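Local coordinates for putative pachytene checkpoint protein 2 (Caenorhabditis elegans, PDB 4XGU), which is a PCH2-subfamily AAA+ ATPase that binds and hydrolyses ATP and probably acts in meiotic chromosome recombination, at residues 95-99 against 198-202. Numbering follows the deposited sequence.
Sequences IHVYK and IRMND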
ATOM      1  N   ILE B  95      48.913 -31.333  -7.902  1.00 65.65           N
ATOM      2  CA  ILE B  95      49.742 -30.546  -7.004  1.00 68.60           C
ATOM      3  C   ILE B  95      50.062 -29.192  -7.627  1.00 64.32           C
ATOM      4  O   ILE B  95      50.612 -29.104  -8.725  1.00 63.41           O
ATOM      5  CB  ILE B  95      51.035 -31.299  -6.621  1.00 75.65           C
ATOM      6  CG1 ILE B  95      51.865 -31.658  -7.850  1.00 82.76           C
ATOM      7  CG2 ILE B  95      50.690 -32.579  -5.893  1.00 82.87           C
ATOM      8  CD1 ILE B  95      53.081 -32.493  -7.517  1.00 83.82           C
ATOM      9  N   HIS B  96      49.688 -28.129  -6.924  1.00 64.72           N
ATOM     10  CA  HIS B  96      49.822 -26.788  -7.475  1.00 72.16           C
ATOM     11  C   HIS B  96      50.764 -25.926  -6.658  1.00 73.92           C
ATOM     12  O   HIS B  96      50.693 -25.877  -5.428  1.00 72.43           O
ATOM     13  CB  HIS B  96      48.460 -26.110  -7.570  1.00 73.27           C
ATOM     14  CG  HIS B  96      47.407 -26.965  -8.195  1.00 77.33           C
ATOM     15  ND1 HIS B  96      46.534 -27.729  -7.451  1.00 82.21           N
ATOM     16  CD2 HIS B  96      47.091 -27.188  -9.494  1.00 80.45           C
ATOM     17  CE1 HIS B  96      45.722 -28.382  -8.265  1.00 86.82           C
ATOM     18  NE2 HIS B  96      46.039 -28.071  -9.508  1.00 86.67           N
ATOM     19  N   VAL B  97      51.643 -25.237  -7.365  1.00 74.26           N
ATOM     20  CA  VAL B  97      52.620 -24.379  -6.736  1.00 71.97           C
ATOM     21  C   VAL B  97      52.223 -22.928  -7.008  1.00 69.26           C
ATOM     22  O   VAL B  97      51.785 -22.597  -8.110  1.00 74.02           O
ATOM     23  CB  VAL B  97      54.018 -24.689  -7.262  1.00 80.15           C
ATOM     24  CG1 VAL B  97      55.076 -24.040  -6.398  1.00 88.78           C
ATOM     25  CG2 VAL B  97      54.249 -26.228  -7.316  1.00 48.18           C
ATOM     26  N   TYR B  98      52.353 -22.072  -5.998  1.00 57.86           N
ATOM     27  CA  TYR B  98      51.837 -20.711  -6.096  1.00 56.69           C
ATOM     28  C   TYR B  98      52.620 -19.732  -5.226  1.00 63.03           C
ATOM     29  O   TYR B  98      53.313 -20.131  -4.292  1.00 72.52           O
ATOM     30  CB  TYR B  98      50.360 -20.677  -5.702  1.00 51.65           C
ATOM     31  CG  TYR B  98      50.122 -20.935  -4.228  1.00 52.43           C
ATOM     32  CD1 TYR B  98      50.143 -22.227  -3.713  1.00 60.90           C
ATOM     33  CD2 TYR B  98      49.871 -19.892  -3.354  1.00 58.65           C
ATOM     34  CE1 TYR B  98      49.924 -22.469  -2.365  1.00 58.24           C
ATOM     35  CE2 TYR B  98      49.654 -20.121  -2.005  1.00 63.20           C
ATOM     36  CZ  TYR B  98      49.682 -21.411  -1.516  1.00 63.09           C
ATOM     37  OH  TYR B  98      49.466 -21.638  -0.175  1.00 59.89           O
ATOM     38  N   LYS B  99      52.497 -18.448  -5.544  1.00 62.23           N
ATOM     39  CA  LYS B  99      53.022 -17.380  -4.700  1.00 63.07           C
ATOM     40  C   LYS B  99      51.907 -16.351  -4.521  1.00 67.52           C
ATOM     41  O   LYS B  99      51.280 -15.953  -5.498  1.00 78.44           O
ATOM     42  CB  LYS B  99      54.276 -16.755  -5.323  1.00 70.93           C
ATOM     43  CG  LYS B  99      54.085 -16.257  -6.750  1.00 81.39           C
ATOM     44  CD  LYS B  99      55.315 -15.534  -7.263  1.00 88.68           C
ATOM     45  CE  LYS B  99      56.538 -16.431  -7.213  1.00 86.21           C
ATOM     46  NZ  LYS B  99      57.756 -15.724  -7.681  1.00 86.40           N
ATOM     47  N   ILE B 198      43.993 -21.448  -6.596  1.00 56.00           N
ATOM     48  CA  ILE B 198      45.208 -22.256  -6.645  1.00 54.05           C
ATOM     49  C   ILE B 198      44.949 -23.588  -7.350  1.00 55.87           C
ATOM     50  O   ILE B 198      45.748 -24.027  -8.175  1.00 62.43           O
ATOM     51  CB  ILE B 198      45.766 -22.519  -5.233  1.00 53.89           C
ATOM     52  CG1 ILE B 198      46.164 -21.201  -4.566  1.00 50.01           C
ATOM     53  CG2 ILE B 198      46.959 -23.457  -5.293  1.00 55.57           C
ATOM     54  CD1 ILE B 198      46.494 -21.342  -3.100  1.00 52.68           C
ATOM     55  N   ARG B 199      43.825 -24.219  -7.021  1.00 53.80           N
ATOM     56  CA  ARG B 199      43.428 -25.481  -7.642  1.00 56.42           C
ATOM     57  C   ARG B 199      43.332 -25.373  -9.160  1.00 59.67           C
ATOM     58  O   ARG B 199      43.711 -26.294  -9.880  1.00 60.19           O
ATOM     59  CB  ARG B 199      42.085 -25.946  -7.081  1.00 69.55           C
ATOM     60  CG  ARG B 199      42.175 -26.876  -5.885  1.00 84.15           C
ATOM     61  CD  ARG B 199      41.840 -28.303  -6.292  1.00 93.00           C
ATOM     62  NE  ARG B 199      41.030 -28.988  -5.287  1.00 93.75           N
ATOM     63  CZ  ARG B 199      39.887 -29.616  -5.551  1.00 88.60           C
ATOM     64  NH1 ARG B 199      39.417 -29.648  -6.791  1.00 85.78           N
ATOM     65  NH2 ARG B 199      39.216 -30.214  -4.576  1.00 85.45           N
ATOM     66  N   MET B 200      42.824 -24.242  -9.637  1.00 63.64           N
ATOM     67  CA  MET B 200      42.603 -24.040 -11.063  1.00 66.61           C
ATOM     68  C   MET B 200      43.707 -23.203 -11.705  1.00 71.00           C
ATOM     69  O   MET B 200      43.533 -22.682 -12.807  1.00 78.76           O
ATOM     70  CB  MET B 200      41.250 -23.360 -11.298  1.00 68.16           C
ATOM     71  CG  MET B 200      40.067 -24.035 -10.619  1.00 66.39           C
ATOM     72  SD  MET B 200      39.485 -25.506 -11.480  1.00 90.96           S
ATOM     73  CE  MET B 200      38.257 -26.103 -10.320  1.00124.33           C
ATOM     74  N   ASN B 201      44.841 -23.071 -11.022  1.00 71.42           N
ATOM     75  CA  ASN B 201      45.899 -22.183 -11.491  1.00 72.44           C
ATOM     76  C   ASN B 201      46.537 -22.669 -12.790  1.00 79.60           C
ATOM     77  O   ASN B 201      47.105 -21.879 -13.544  1.00 91.84           O
ATOM     78  CB  ASN B 201      46.969 -22.007 -10.412  1.00 69.92           C
ATOM     79  CG  ASN B 201      47.833 -23.238 -10.236  1.00 74.10           C
ATOM     80  OD1 ASN B 201      47.423 -24.355 -10.553  1.00 78.87           O
ATOM     81  ND2 ASN B 201      49.037 -23.038  -9.719  1.00 75.35           N
ATOM     82  N   ASP B 202      46.435 -23.967 -13.052  1.00 77.13           N
ATOM     83  CA  ASP B 202      46.908 -24.520 -14.314  1.00 86.79           C
ATOM     84  C   ASP B 202      45.982 -24.080 -15.447  1.00 82.19           C
ATOM     85  O   ASP B 202      46.421 -23.862 -16.576  1.00 88.34           O
ATOM     86  CB  ASP B 202      46.988 -26.048 -14.243  1.00102.60           C
ATOM     87  CG  ASP B 202      47.943 -26.637 -15.272  1.00123.77           C
ATOM     88  OD1 ASP B 202      47.980 -26.141 -16.419  1.00132.19           O
ATOM     89  OD2 ASP B 202      48.665 -27.599 -14.928  1.00128.23           O
TER
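H96 lays its imidazole flat over the last turn of helix 185-199, the helix that follows the Walker A loop of the AAA+ core, while its own strand, 95-98, forms one border of the three-stranded sheet of the N-terminal domain. The contact thus joins the N-terminal domain to the AAA+ core within one chain. H96 CG lies anti to its carbonyl carbon (chi1 -48°), which swings the ring over the helix end; there one ring face receives R199 CA in a CH-pi contact, 3.9 Å from the centroid, with I198 O beneath the rim of that face. The same carbonyl accepts a hydrogen bond from the backbone N of N201, 3.1 Å from I198 O. The N201 amide stands at 80° to the imidazole, with N201 OD1 3.0 Å from H96 CD2. No hydrogen bond crosses between the segments: R199 O, 3.0 Å from H96 NE2, lies over the ring face. Two residues along the strand, Y98 faces the helix too, and I198 reaches both aromatics, its CG2 lying 3.8 Å from H96 CB. The other branch ends over the middle of the phenol ring, where I198 CD1 stands 3.4 Å from the Y98 centroid, 6° off the normal.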